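Local structure of VC0179-like protein (4XJ6) at residues R49-D54 against L67-T72; L60-V65 against D84-I89; V74-P79 against L163-D168. The protein probably synthesises cyclic dinucleotides from nucleoside triphosphates, as a bacterial homolog of cyclic GMP-AMP synthase. All coordinates share one frame; numbering follows the deposited sequence.

Contact 1. Residues R49-D54 against L67-T72; sequences RQVAID and LKLEKT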
ATOM      1  N   ARG A  49     -16.169   2.778 -22.435  1.00 26.97           N
ATOM      2  CA  ARG A  49     -16.665   4.090 -22.842  1.00 32.26           C
ATOM      3  C   ARG A  49     -17.291   4.039 -24.228  1.00 31.57           C
ATOM      4  O   ARG A  49     -18.341   4.637 -24.463  1.00 31.15           O
ATOM      5  CB  ARG A  49     -15.541   5.129 -22.818  1.00 40.87           C
ATOM      6  CG  ARG A  49     -15.226   5.670 -21.434  1.00 50.56           C
ATOM      7  CD  ARG A  49     -14.223   6.806 -21.508  1.00 60.91           C
ATOM      8  NE  ARG A  49     -12.934   6.369 -22.026  1.00 65.99           N
ATOM      9  CZ  ARG A  49     -12.022   7.192 -22.528  1.00 70.38           C
ATOM     10  NH1 ARG A  49     -12.268   8.496 -22.585  1.00 71.92           N
ATOM     11  NH2 ARG A  49     -10.871   6.713 -22.979  1.00 72.37           N
ATOM     12  N   GLN A  50     -16.641   3.320 -25.136  1.00 33.26           N
ATOM     13  CA  GLN A  50     -17.133   3.166 -26.500  1.00 35.84           C
ATOM     14  C   GLN A  50     -18.519   2.531 -26.525  1.00 33.09           C
ATOM     15  O   GLN A  50     -19.405   2.981 -27.251  1.00 38.21           O
ATOM     16  CB  GLN A  50     -16.159   2.325 -27.329  1.00 40.46           C
ATOM     17  CG  GLN A  50     -16.566   2.171 -28.786  1.00 49.80           C
ATOM     18  CD  GLN A  50     -16.610   3.497 -29.524  1.00 57.46           C
ATOM     19  OE1 GLN A  50     -17.685   4.033 -29.799  1.00 59.91           O
ATOM     20  NE2 GLN A  50     -15.439   4.032 -29.851  1.00 61.15           N
ATOM     21  N   VAL A  51     -18.695   1.482 -25.727  1.00 26.17           N
ATOM     22  CA  VAL A  51     -19.979   0.802 -25.628  1.00 25.34           C
ATOM     23  C   VAL A  51     -20.990   1.724 -24.950  1.00 31.87           C
ATOM     24  O   VAL A  51     -22.155   1.771 -25.343  1.00 34.10           O
ATOM     25  CB  VAL A  51     -19.859  -0.531 -24.854  1.00 25.67           C
ATOM     26  CG1 VAL A  51     -21.223  -1.180 -24.688  1.00 23.10           C
ATOM     27  CG2 VAL A  51     -18.897  -1.477 -25.574  1.00 23.65           C
ATOM     28  N   ALA A  52     -20.526   2.470 -23.951  1.00 30.22           N
ATOM     29  CA  ALA A  52     -21.355   3.457 -23.268  1.00 30.46           C
ATOM     30  C   ALA A  52     -21.853   4.514 -24.250  1.00 31.44           C
ATOM     31  O   ALA A  52     -22.979   4.993 -24.143  1.00 34.02           O
ATOM     32  CB  ALA A  52     -20.579   4.108 -22.131  1.00 31.10           C
ATOM     33  N   ILE A  53     -21.002   4.870 -25.209  1.00 31.70           N
ATOM     34  CA  ILE A  53     -21.392   5.789 -26.270  1.00 36.72           C
ATOM     35  C   ILE A  53     -22.464   5.157 -27.146  1.00 36.44           C
ATOM     36  O   ILE A  53     -23.530   5.734 -27.354  1.00 36.96           O
ATOM     37  CB  ILE A  53     -20.188   6.191 -27.153  1.00 33.79           C
ATOM     38  CG1 ILE A  53     -19.177   7.000 -26.343  1.00 38.58           C
ATOM     39  CG2 ILE A  53     -20.653   7.000 -28.351  1.00 36.42           C
ATOM     40  CD1 ILE A  53     -17.897   7.318 -27.095  1.00 35.97           C
ATOM     41  N   ASP A  54     -22.172   3.957 -27.640  1.00 36.52           N
ATOM     42  CA  ASP A  54     -23.051   3.251 -28.567  1.00 35.29           C
ATOM     43  C   ASP A  54     -24.440   2.978 -27.993  1.00 40.00           C
ATOM     44  O   ASP A  54     -25.413   2.890 -28.745  1.00 44.72           O
ATOM     45  CB  ASP A  54     -22.407   1.932 -28.997  1.00 33.55           C
ATOM     46  CG  ASP A  54     -21.085   2.133 -29.717  1.00 38.38           C
ATOM     47  OD1 ASP A  54     -20.842   3.250 -30.221  1.00 41.10           O
ATOM     48  OD2 ASP A  54     -20.292   1.170 -29.783  1.00 36.33           O
ATOM     49  N   LEU A  67     -23.047  -8.470 -25.788  1.00 34.36           N
ATOM     50  CA  LEU A  67     -22.319  -9.086 -26.890  1.00 33.83           C
ATOM     51  C   LEU A  67     -21.138  -8.225 -27.327  1.00 32.81           C
ATOM     52  O   LEU A  67     -20.102  -8.747 -27.737  1.00 35.18           O
ATOM     53  CB  LEU A  67     -23.257  -9.342 -28.071  1.00 37.09           C
ATOM     54  CG  LEU A  67     -24.386 -10.345 -27.823  1.00 39.44           C
ATOM     55  CD1 LEU A  67     -25.310 -10.428 -29.029  1.00 37.06           C
ATOM     56  CD2 LEU A  67     -23.820 -11.714 -27.477  1.00 43.85           C
ATOM     57  N   LYS A  68     -21.299  -6.908 -27.244  1.00 31.65           N
ATOM     58  CA  LYS A  68     -20.203  -5.986 -27.527  1.00 33.34           C
ATOM     59  C   LYS A  68     -19.112  -6.096 -26.468  1.00 32.75           C
ATOM     60  O   LYS A  68     -17.921  -6.111 -26.785  1.00 32.47           O
ATOM     61  CB  LYS A  68     -20.710  -4.546 -27.603  1.00 36.90           C
ATOM     62  CG  LYS A  68     -21.342  -4.177 -28.931  1.00 39.64           C
ATOM     63  CD  LYS A  68     -21.821  -2.735 -28.926  1.00 43.58           C
ATOM     64  CE  LYS A  68     -22.378  -2.330 -30.282  1.00 47.34           C
ATOM     65  NZ  LYS A  68     -21.316  -2.262 -31.322  1.00 50.15           N
ATOM     66  N   LEU A  69     -19.530  -6.167 -25.209  1.00 33.02           N
ATOM     67  CA  LEU A  69     -18.601  -6.278 -24.090  1.00 30.38           C
ATOM     68  C   LEU A  69     -17.823  -7.592 -24.143  1.00 34.25           C
ATOM     69  O   LEU A  69     -16.680  -7.667 -23.689  1.00 31.87           O
ATOM     70  CB  LEU A  69     -19.348  -6.158 -22.760  1.00 24.64           C
ATOM     71  CG  LEU A  69     -19.861  -4.765 -22.387  1.00 24.72           C
ATOM     72  CD1 LEU A  69     -20.573  -4.801 -21.043  1.00 19.80           C
ATOM     73  CD2 LEU A  69     -18.721  -3.746 -22.374  1.00 26.69           C
ATOM     74  N   GLU A  70     -18.444  -8.623 -24.711  1.00 38.86           N
ATOM     75  CA  GLU A  70     -17.798  -9.924 -24.852  1.00 42.68           C
ATOM     76  C   GLU A  70     -16.886  -9.966 -26.072  1.00 40.60           C
ATOM     77  O   GLU A  70     -16.445 -11.034 -26.493  1.00 51.89           O
ATOM     78  CB  GLU A  70     -18.841 -11.036 -24.944  1.00 48.78           C
ATOM     79  CG  GLU A  70     -19.408 -11.488 -23.608  1.00 55.44           C
ATOM     80  CD  GLU A  70     -20.541 -12.482 -23.774  1.00 66.29           C
ATOM     81  OE1 GLU A  70     -20.995 -12.676 -24.921  1.00 70.58           O
ATOM     82  OE2 GLU A  70     -20.980 -13.069 -22.762  1.00 71.22           O
ATOM     83  N   LYS A  71     -16.623  -8.798 -26.647  1.00 34.99           N
ATOM     84  CA  LYS A  71     -15.606  -8.659 -27.679  1.00 34.64           C
ATOM     85  C   LYS A  71     -14.438  -7.865 -27.114  1.00 31.74           C
ATOM     86  O   LYS A  71     -13.422  -7.666 -27.781  1.00 32.15           O
ATOM     87  CB  LYS A  71     -16.171  -7.974 -28.925  1.00 35.23           C
ATOM     88  CG  LYS A  71     -17.265  -8.758 -29.622  1.00 38.47           C
ATOM     89  CD  LYS A  71     -17.886  -7.944 -30.746  1.00 45.00           C
ATOM     90  CE  LYS A  71     -19.131  -8.621 -31.296  1.00 49.84           C
ATOM     91  NZ  LYS A  71     -20.052  -7.648 -31.948  1.00 49.97           N
ATOM     92  N   THR A  72     -14.596  -7.416 -25.872  1.00 32.38           N
ATOM     93  CA  THR A  72     -13.569  -6.641 -25.190  1.00 29.82           C
ATOM     94  C   THR A  72     -12.916  -7.454 -24.072  1.00 29.83           C
ATOM     95  O   THR A  72     -13.097  -8.668 -23.989  1.00 30.14           O
ATOM     96  CB  THR A  72     -14.148  -5.344 -24.595  1.00 27.70           C
ATOM     97  OG1 THR A  72     -14.979  -5.661 -23.473  1.00 21.40           O
ATOM     98  CG2 THR A  72     -14.975  -4.604 -25.632  1.00 25.06           C
TER
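V51, on the long helix 24-57, meets K68 and L69 where the short helix 62-69 runs back beside it, the two forming a helical hairpin. How far a lysine can serve as apolar filler before its charge matters is well illustrated by K68. Its CB lies 4.1 Å from CG2 of V51, and the two side chains slide past each other in opposite directions. CG sits beside the backbone N, and from there CG and CD carry the chain, extended, toward D54. CE then comes 4.1 Å from OD2 of D54 and also touches L60 of the loop joining the helices. Only the last torsion bends (chi4 -68°), leaving NZ 3.9 Å from OD2 of D54. This is a long salt bridge, in which lysine and aspartate cross at about a right angle; at this spacing the attraction is probably more a general electrostatic pull than a tight pairing.

The buried half of the contact joins V51 to L69. CG2 of V51 approaches CD2 of L69 at 3.9 Å, while V65 presses on the same valine and A86 and I89 of helix 79-90 cover L69, so the hairpin is closed by a third helix. After L69 the helix gives way to a type I turn from L69 to T72. There the carbonyl oxygen of L69 takes two bonds from one residue: the backbone N of T72 at 3.0 Å, and T72 OG1 at 2.6 Å, the latter tilted 21° from the carbonyl plane.

Contact 2. Residues L60-V65 against D84-I89; sequences LTLESV and DLARLI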
ATOM      1  N   LEU A  60     -29.055   0.731 -28.398  1.00 48.46           N
ATOM      2  CA  LEU A  60     -28.763  -0.692 -28.273  1.00 42.37           C
ATOM      3  C   LEU A  60     -29.682  -1.405 -27.293  1.00 39.57           C
ATOM      4  O   LEU A  60     -30.171  -0.810 -26.334  1.00 37.85           O
ATOM      5  CB  LEU A  60     -27.313  -0.897 -27.833  1.00 41.50           C
ATOM      6  CG  LEU A  60     -26.208  -0.321 -28.719  1.00 40.18           C
ATOM      7  CD1 LEU A  60     -24.845  -0.613 -28.114  1.00 36.53           C
ATOM      8  CD2 LEU A  60     -26.303  -0.871 -30.134  1.00 40.01           C
ATOM      9  N   THR A  61     -29.907  -2.690 -27.546  1.00 36.71           N
ATOM     10  CA  THR A  61     -30.578  -3.553 -26.585  1.00 33.96           C
ATOM     11  C   THR A  61     -29.571  -3.964 -25.520  1.00 31.33           C
ATOM     12  O   THR A  61     -28.367  -3.770 -25.695  1.00 29.47           O
ATOM     13  CB  THR A  61     -31.173  -4.807 -27.251  1.00 30.58           C
ATOM     14  OG1 THR A  61     -30.124  -5.567 -27.863  1.00 30.30           O
ATOM     15  CG2 THR A  61     -32.194  -4.418 -28.309  1.00 31.70           C
ATOM     16  N   LEU A  62     -30.060  -4.522 -24.419  1.00 31.57           N
ATOM     17  CA  LEU A  62     -29.181  -5.008 -23.365  1.00 29.30           C
ATOM     18  C   LEU A  62     -28.315  -6.144 -23.890  1.00 30.54           C
ATOM     19  O   LEU A  62     -27.132  -6.244 -23.561  1.00 34.08           O
ATOM     20  CB  LEU A  62     -29.989  -5.473 -22.154  1.00 23.99           C
ATOM     21  CG  LEU A  62     -29.175  -6.054 -20.992  1.00 27.08           C
ATOM     22  CD1 LEU A  62     -28.175  -5.035 -20.454  1.00 23.09           C
ATOM     23  CD2 LEU A  62     -30.101  -6.549 -19.892  1.00 24.56           C
ATOM     24  N   GLU A  63     -28.917  -6.991 -24.717  1.00 27.81           N
ATOM     25  CA  GLU A  63     -28.210  -8.111 -25.322  1.00 29.70           C
ATOM     26  C   GLU A  63     -27.090  -7.629 -26.235  1.00 29.31           C
ATOM     27  O   GLU A  63     -25.995  -8.184 -26.223  1.00 34.93           O
ATOM     28  CB  GLU A  63     -29.183  -9.003 -26.100  1.00 29.82           C
ATOM     29  CG  GLU A  63     -28.521 -10.075 -26.964  1.00 35.75           C
ATOM     30  CD  GLU A  63     -27.940 -11.234 -26.165  1.00 45.29           C
ATOM     31  OE1 GLU A  63     -27.840 -11.135 -24.923  1.00 44.99           O
ATOM     32  OE2 GLU A  63     -27.583 -12.256 -26.789  1.00 51.81           O
ATOM     33  N   SER A  64     -27.369  -6.590 -27.018  1.00 28.19           N
ATOM     34  CA  SER A  64     -26.368  -6.012 -27.910  1.00 29.95           C
ATOM     35  C   SER A  64     -25.200  -5.437 -27.112  1.00 27.55           C
ATOM     36  O   SER A  64     -24.053  -5.472 -27.559  1.00 26.25           O
ATOM     37  CB  SER A  64     -26.993  -4.929 -28.794  1.00 33.35           C
ATOM     38  OG  SER A  64     -27.858  -5.497 -29.765  1.00 33.30           O
ATOM     39  N   VAL A  65     -25.501  -4.918 -25.924  1.00 27.51           N
ATOM     40  CA  VAL A  65     -24.477  -4.395 -25.024  1.00 28.00           C
ATOM     41  C   VAL A  65     -23.566  -5.512 -24.521  1.00 27.21           C
ATOM     42  O   VAL A  65     -22.341  -5.386 -24.558  1.00 24.69           O
ATOM     43  CB  VAL A  65     -25.101  -3.669 -23.814  1.00 25.34           C
ATOM     44  CG1 VAL A  65     -24.038  -3.349 -22.771  1.00 21.62           C
ATOM     45  CG2 VAL A  65     -25.809  -2.403 -24.265  1.00 29.40           C
ATOM     46  N   ASP A  84     -23.716  -8.231 -15.386  1.00 21.86           N
ATOM     47  CA  ASP A  84     -23.874  -7.120 -14.456  1.00 24.23           C
ATOM     48  C   ASP A  84     -23.327  -5.826 -15.049  1.00 27.32           C
ATOM     49  O   ASP A  84     -23.993  -4.789 -15.015  1.00 21.88           O
ATOM     50  CB  ASP A  84     -23.177  -7.429 -13.131  1.00 22.38           C
ATOM     51  CG  ASP A  84     -23.580  -6.475 -12.026  1.00 33.05           C
ATOM     52  OD1 ASP A  84     -24.590  -5.755 -12.192  1.00 32.86           O
ATOM     53  OD2 ASP A  84     -22.895  -6.456 -10.983  1.00 36.18           O
ATOM     54  N   LEU A  85     -22.115  -5.896 -15.595  1.00 24.31           N
ATOM     55  CA  LEU A  85     -21.486  -4.740 -16.225  1.00 26.10           C
ATOM     56  C   LEU A  85     -22.285  -4.287 -17.440  1.00 29.41           C
ATOM     57  O   LEU A  85     -22.367  -3.094 -17.731  1.00 30.61           O
ATOM     58  CB  LEU A  85     -20.046  -5.062 -16.630  1.00 26.19           C
ATOM     59  CG  LEU A  85     -19.248  -3.883 -17.188  1.00 27.14           C
ATOM     60  CD1 LEU A  85     -19.229  -2.726 -16.193  1.00 24.30           C
ATOM     61  CD2 LEU A  85     -17.833  -4.313 -17.552  1.00 25.67           C
ATOM     62  N   ALA A  86     -22.869  -5.252 -18.143  1.00 29.37           N
ATOM     63  CA  ALA A  86     -23.730  -4.960 -19.283  1.00 23.33           C
ATOM     64  C   ALA A  86     -24.927  -4.133 -18.838  1.00 26.00           C
ATOM     65  O   ALA A  86     -25.271  -3.134 -19.466  1.00 27.31           O
ATOM     66  CB  ALA A  86     -24.190  -6.248 -19.953  1.00 22.01           C
ATOM     67  N   ARG A  87     -25.549  -4.555 -17.742  1.00 24.68           N
ATOM     68  CA  ARG A  87     -26.692  -3.842 -17.186  1.00 27.63           C
ATOM     69  C   ARG A  87     -26.315  -2.433 -16.742  1.00 29.63           C
ATOM     70  O   ARG A  87     -26.991  -1.467 -17.092  1.00 24.70           O
ATOM     71  CB  ARG A  87     -27.286  -4.614 -16.009  1.00 24.13           C
ATOM     72  CG  ARG A  87     -27.994  -5.895 -16.408  1.00 31.82           C
ATOM     73  CD  ARG A  87     -28.805  -6.459 -15.257  1.00 25.91           C
ATOM     74  NE  ARG A  87     -27.965  -6.861 -14.133  1.00 28.12           N
ATOM     75  CZ  ARG A  87     -27.438  -8.073 -13.993  1.00 29.26           C
ATOM     76  NH1 ARG A  87     -27.661  -9.001 -14.914  1.00 25.63           N
ATOM     77  NH2 ARG A  87     -26.688  -8.360 -12.939  1.00 27.83           N
ATOM     78  N   LEU A  88     -25.233  -2.329 -15.974  1.00 25.72           N
ATOM     79  CA  LEU A  88     -24.768  -1.049 -15.447  1.00 26.09           C
ATOM     80  C   LEU A  88     -24.492  -0.027 -16.545  1.00 25.00           C
ATOM     81  O   LEU A  88     -24.887   1.132 -16.433  1.00 26.93           O
ATOM     82  CB  LEU A  88     -23.505  -1.250 -14.609  1.00 25.17           C
ATOM     83  CG  LEU A  88     -23.686  -2.020 -13.303  1.00 24.81           C
ATOM     84  CD1 LEU A  88     -22.337  -2.362 -12.692  1.00 22.53           C
ATOM     85  CD2 LEU A  88     -24.532  -1.212 -12.332  1.00 25.43           C
ATOM     86  N   ILE A  89     -23.808  -0.457 -17.599  1.00 22.88           N
ATOM     87  CA  ILE A  89     -23.513   0.418 -18.729  1.00 29.13           C
ATOM     88  C   ILE A  89     -24.799   0.750 -19.482  1.00 31.51           C
ATOM     89  O   ILE A  89     -24.975   1.861 -19.984  1.00 34.20           O
ATOM     90  CB  ILE A  89     -22.485  -0.228 -19.685  1.00 26.63           C
ATOM     91  CG1 ILE A  89     -21.119  -0.325 -19.006  1.00 21.49           C
ATOM     92  CG2 ILE A  89     -22.360   0.558 -20.986  1.00 23.05           C
ATOM     93  CD1 ILE A  89     -20.069  -0.990 -19.866  1.00 27.35           C
TER
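This is an apolar helix-to-helix contact at the periphery of the molecule, where L62 and V65 of helix 62-69 press on the backbone and side chains of A86 and R87 in helix 79-90. No hydrogen bond crosses it. One turn apart, the leucine and the valine both direct a methyl at the same carbonyl: CD1 of L62 is 3.6 Å from A86 O, and CG1 of V65 is 3.5 Å from that oxygen. The same two methyls also touch A86 CB, V65 CG1 standing 4.0 Å from it. With so small a residue at the crossing, the backbones can come close, and the CA atoms of V65 and A86 are 5.8 Å apart. Helix 79-90 packs across the helical hairpin of 24-57 and 62-69, V65 touching V51 and V55 as well as A86. Another side of helix 79-90 meets helix 149-166 through L85 on L155.

Toward solvent, L62 extends with CG anti to its backbone N (chi1 178°), and the L62 and R87 side chains cross obliquely, CD2 of L62 lying 4.1 Å from R87 CG. Beyond that methylene the arginine bends back along its own helix. Its guanidinium turns one face toward D84 CA, which sits off-centre, and NH2 pairs with D84 OD1 at 3.4 Å and with E80. At the N-cap of helix 62-69, T61 OG1 and S64 OG share a hydrogen bond of 3.0 Å.

Contact 3. Residues V74-P79 against L163-D168; sequences VRYLSP and LEAEND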
ATOM      1  N   VAL A  74     -13.737  -7.470 -21.133  1.00 26.91           N
ATOM      2  CA  VAL A  74     -14.813  -7.894 -20.239  1.00 26.74           C
ATOM      3  C   VAL A  74     -15.074  -9.395 -20.391  1.00 25.36           C
ATOM      4  O   VAL A  74     -15.676 -10.024 -19.523  1.00 29.50           O
ATOM      5  CB  VAL A  74     -16.106  -7.077 -20.511  1.00 29.01           C
ATOM      6  CG1 VAL A  74     -17.239  -7.461 -19.561  1.00 22.02           C
ATOM      7  CG2 VAL A  74     -15.818  -5.593 -20.391  1.00 32.11           C
ATOM      8  N   ARG A  75     -14.598  -9.957 -21.501  1.00 24.60           N
ATOM      9  CA  ARG A  75     -14.582 -11.404 -21.726  1.00 32.84           C
ATOM     10  C   ARG A  75     -14.140 -12.209 -20.505  1.00 30.58           C
ATOM     11  O   ARG A  75     -14.657 -13.294 -20.247  1.00 32.87           O
ATOM     12  CB  ARG A  75     -13.648 -11.745 -22.895  1.00 43.77           C
ATOM     13  CG  ARG A  75     -14.267 -11.634 -24.275  1.00 52.82           C
ATOM     14  CD  ARG A  75     -13.243 -11.918 -25.373  1.00 59.39           C
ATOM     15  NE  ARG A  75     -12.228 -10.870 -25.465  1.00 60.33           N
ATOM     16  CZ  ARG A  75     -10.930 -11.059 -25.251  1.00 62.32           C
ATOM     17  NH1 ARG A  75     -10.478 -12.266 -24.939  1.00 64.29           N
ATOM     18  NH2 ARG A  75     -10.084 -10.043 -25.357  1.00 60.79           N
ATOM     19  N   TYR A  76     -13.180 -11.665 -19.759  1.00 25.14           N
ATOM     20  CA  TYR A  76     -12.480 -12.418 -18.722  1.00 27.51           C
ATOM     21  C   TYR A  76     -13.163 -12.371 -17.354  1.00 28.17           C
ATOM     22  O   TYR A  76     -12.727 -13.042 -16.415  1.00 26.29           O
ATOM     23  CB  TYR A  76     -11.037 -11.913 -18.610  1.00 25.60           C
ATOM     24  CG  TYR A  76     -10.258 -12.088 -19.895  1.00 27.91           C
ATOM     25  CD1 TYR A  76      -9.917 -13.355 -20.351  1.00 29.25           C
ATOM     26  CD2 TYR A  76      -9.875 -10.992 -20.659  1.00 23.12           C
ATOM     27  CE1 TYR A  76      -9.210 -13.528 -21.526  1.00 31.68           C
ATOM     28  CE2 TYR A  76      -9.168 -11.154 -21.839  1.00 24.80           C
ATOM     29  CZ  TYR A  76      -8.838 -12.423 -22.265  1.00 36.60           C
ATOM     30  OH  TYR A  76      -8.136 -12.583 -23.436  1.00 38.47           O
ATOM     31  N   LEU A  77     -14.226 -11.582 -17.239  1.00 27.25           N
ATOM     32  CA  LEU A  77     -15.066 -11.632 -16.049  1.00 26.27           C
ATOM     33  C   LEU A  77     -15.917 -12.899 -16.095  1.00 27.58           C
ATOM     34  O   LEU A  77     -16.088 -13.495 -17.158  1.00 25.62           O
ATOM     35  CB  LEU A  77     -15.961 -10.394 -15.951  1.00 26.15           C
ATOM     36  CG  LEU A  77     -15.332  -9.004 -15.839  1.00 25.48           C
ATOM     37  CD1 LEU A  77     -16.418  -7.942 -15.889  1.00 26.17           C
ATOM     38  CD2 LEU A  77     -14.526  -8.875 -14.561  1.00 24.72           C
ATOM     39  N   SER A  78     -16.448 -13.309 -14.948  1.00 30.18           N
ATOM     40  CA  SER A  78     -17.387 -14.426 -14.905  1.00 31.59           C
ATOM     41  C   SER A  78     -18.678 -14.009 -15.616  1.00 28.53           C
ATOM     42  O   SER A  78     -18.908 -12.816 -15.808  1.00 32.23           O
ATOM     43  CB  SER A  78     -17.660 -14.846 -13.458  1.00 35.00           C
ATOM     44  OG  SER A  78     -18.261 -13.795 -12.726  1.00 38.34           O
ATOM     45  N   PRO A  79     -19.513 -14.983 -16.029  1.00 30.00           N
ATOM     46  CA  PRO A  79     -20.764 -14.656 -16.731  1.00 30.49           C
ATOM     47  C   PRO A  79     -21.668 -13.653 -16.006  1.00 30.21           C
ATOM     48  O   PRO A  79     -22.194 -12.744 -16.652  1.00 29.06           O
ATOM     49  CB  PRO A  79     -21.459 -16.015 -16.839  1.00 30.20           C
ATOM     50  CG  PRO A  79     -20.335 -16.992 -16.918  1.00 29.70           C
ATOM     51  CD  PRO A  79     -19.262 -16.438 -16.011  1.00 29.84           C
ATOM     52  N   LEU A 163      -5.253  -9.491 -17.309  1.00 25.73           N
ATOM     53  CA  LEU A 163      -3.818  -9.678 -17.144  1.00 30.77           C
ATOM     54  C   LEU A 163      -3.527 -11.067 -16.580  1.00 28.85           C
ATOM     55  O   LEU A 163      -2.564 -11.723 -16.983  1.00 27.76           O
ATOM     56  CB  LEU A 163      -3.232  -8.600 -16.231  1.00 23.88           C
ATOM     57  CG  LEU A 163      -3.226  -7.179 -16.793  1.00 24.85           C
ATOM     58  CD1 LEU A 163      -2.671  -6.200 -15.771  1.00 22.48           C
ATOM     59  CD2 LEU A 163      -2.416  -7.131 -18.076  1.00 26.01           C
ATOM     60  N   GLU A 164      -4.372 -11.503 -15.648  1.00 25.36           N
ATOM     61  CA  GLU A 164      -4.272 -12.835 -15.066  1.00 32.06           C
ATOM     62  C   GLU A 164      -4.421 -13.920 -16.126  1.00 29.54           C
ATOM     63  O   GLU A 164      -3.614 -14.844 -16.208  1.00 32.10           O
ATOM     64  CB  GLU A 164      -5.336 -13.017 -13.983  1.00 25.69           C
ATOM     65  CG  GLU A 164      -5.482 -14.447 -13.492  1.00 32.83           C
ATOM     66  CD  GLU A 164      -6.567 -14.600 -12.445  1.00 33.78           C
ATOM     67  OE1 GLU A 164      -7.761 -14.472 -12.790  1.00 39.13           O
ATOM     68  OE2 GLU A 164      -6.221 -14.845 -11.272  1.00 31.79           O
ATOM     69  N   ALA A 165      -5.462 -13.789 -16.940  1.00 30.86           N
ATOM     70  CA  ALA A 165      -5.795 -14.795 -17.941  1.00 29.55           C
ATOM     71  C   ALA A 165      -4.753 -14.877 -19.053  1.00 31.34           C
ATOM     72  O   ALA A 165      -4.492 -15.953 -19.591  1.00 31.91           O
ATOM     73  CB  ALA A 165      -7.161 -14.508 -18.532  1.00 29.70           C
ATOM     74  N   GLU A 166      -4.163 -13.736 -19.396  1.00 31.84           N
ATOM     75  CA  GLU A 166      -3.233 -13.671 -20.517  1.00 34.18           C
ATOM     76  C   GLU A 166      -1.780 -13.918 -20.113  1.00 35.70           C
ATOM     77  O   GLU A 166      -0.920 -14.101 -20.973  1.00 39.24           O
ATOM     78  CB  GLU A 166      -3.354 -12.314 -21.213  1.00 31.48           C
ATOM     79  CG  GLU A 166      -4.646 -12.134 -21.994  1.00 33.79           C
ATOM     80  CD  GLU A 166      -4.773 -10.749 -22.592  1.00 36.83           C
ATOM     81  OE1 GLU A 166      -3.902  -9.900 -22.311  1.00 39.10           O
ATOM     82  OE2 GLU A 166      -5.742 -10.509 -23.342  1.00 39.88           O
ATOM     83  N   ASN A 167      -1.503 -13.929 -18.813  1.00 37.69           N
ATOM     84  CA  ASN A 167      -0.130 -14.094 -18.343  1.00 37.87           C
ATOM     85  C   ASN A 167      -0.004 -15.151 -17.250  1.00 40.94           C
ATOM     86  O   ASN A 167      -0.798 -15.182 -16.309  1.00 41.58           O
ATOM     87  CB  ASN A 167       0.423 -12.759 -17.834  1.00 37.11           C
ATOM     88  CG  ASN A 167       0.393 -11.672 -18.891  1.00 37.52           C
ATOM     89  OD1 ASN A 167       1.285 -11.587 -19.735  1.00 41.76           O
ATOM     90  ND2 ASN A 167      -0.632 -10.828 -18.845  1.00 31.34           N
ATOM     91  N   ASP A 168       0.996 -16.017 -17.386  1.00 44.92           N
ATOM     92  CA  ASP A 168       1.311 -17.000 -16.355  1.00 45.20           C
ATOM     93  C   ASP A 168       2.084 -16.327 -15.227  1.00 41.29           C
ATOM     94  O   ASP A 168       2.974 -15.515 -15.480  1.00 41.14           O
ATOM     95  CB  ASP A 168       2.125 -18.163 -16.935  1.00 49.88           C
ATOM     96  CG  ASP A 168       1.382 -18.912 -18.026  1.00 59.21           C
ATOM     97  OD1 ASP A 168       0.661 -19.878 -17.698  1.00 64.43           O
ATOM     98  OD2 ASP A 168       1.527 -18.540 -19.210  1.00 62.34           O
TER
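Y76 and the pair A165 and E166 make a surface contact between the connection linking helices 62-69 and 79-90 and the last turn of helix 149-166. The apolar part rests on one methyl. A165 CB approaches the tyrosine ring obliquely, 3.5 Å from Y76 CD1 and also near CE1; S162, a turn earlier, touches the same side chain.

The polar part gathers round the phenol. E166, extended beyond CG, brings OE2 to 3.2 Å from Y76 OH, with carboxylate and ring planes 87° apart. The other carboxylate oxygen, OE1, is engaged in a salt bridge with R40 of helix 24-57. From its own side the phenol receives a weak hydrogen bond, R75 NH1 to Y76 OH at 2.8 Å. R75 NH2 remains 4.8 Å from E166 OE2, so the opposite charges probably attract without touching.

Within the helix end, N167 ND2 donates to L163 O in the carbonyl plane, on a lone pair, at 2.8 Å. A side-chain amide thus finishes the C-terminus of helix 149-166, a helix of the DncV-like nucleotidyltransferase domain that leads through a short loop into strand 170-174 of its mixed sheet.

Contacts 1 and 2 are two sides of one helical cluster: their centres are about 8 Å apart, both use helix 62-69, and L69 CD1 meets A86 CA at 3.6 Å. Contact 3 has its centre about 17 Å from that of contact 1 and about 19 Å from that of contact 2. V74 ties it to both, its CB lying 3.3 Å from L69 O and its CG2 3.7 Å from L85 CD2. All three are peripheral to the catalytic centre, and no residue of contacts 1 or 2 lines the nucleotide pockets. From contact 3, however, the chain runs through strands 170-174 and 179-183 to strand 188-198, whose D191 joins D129 and D131 in binding magnesium.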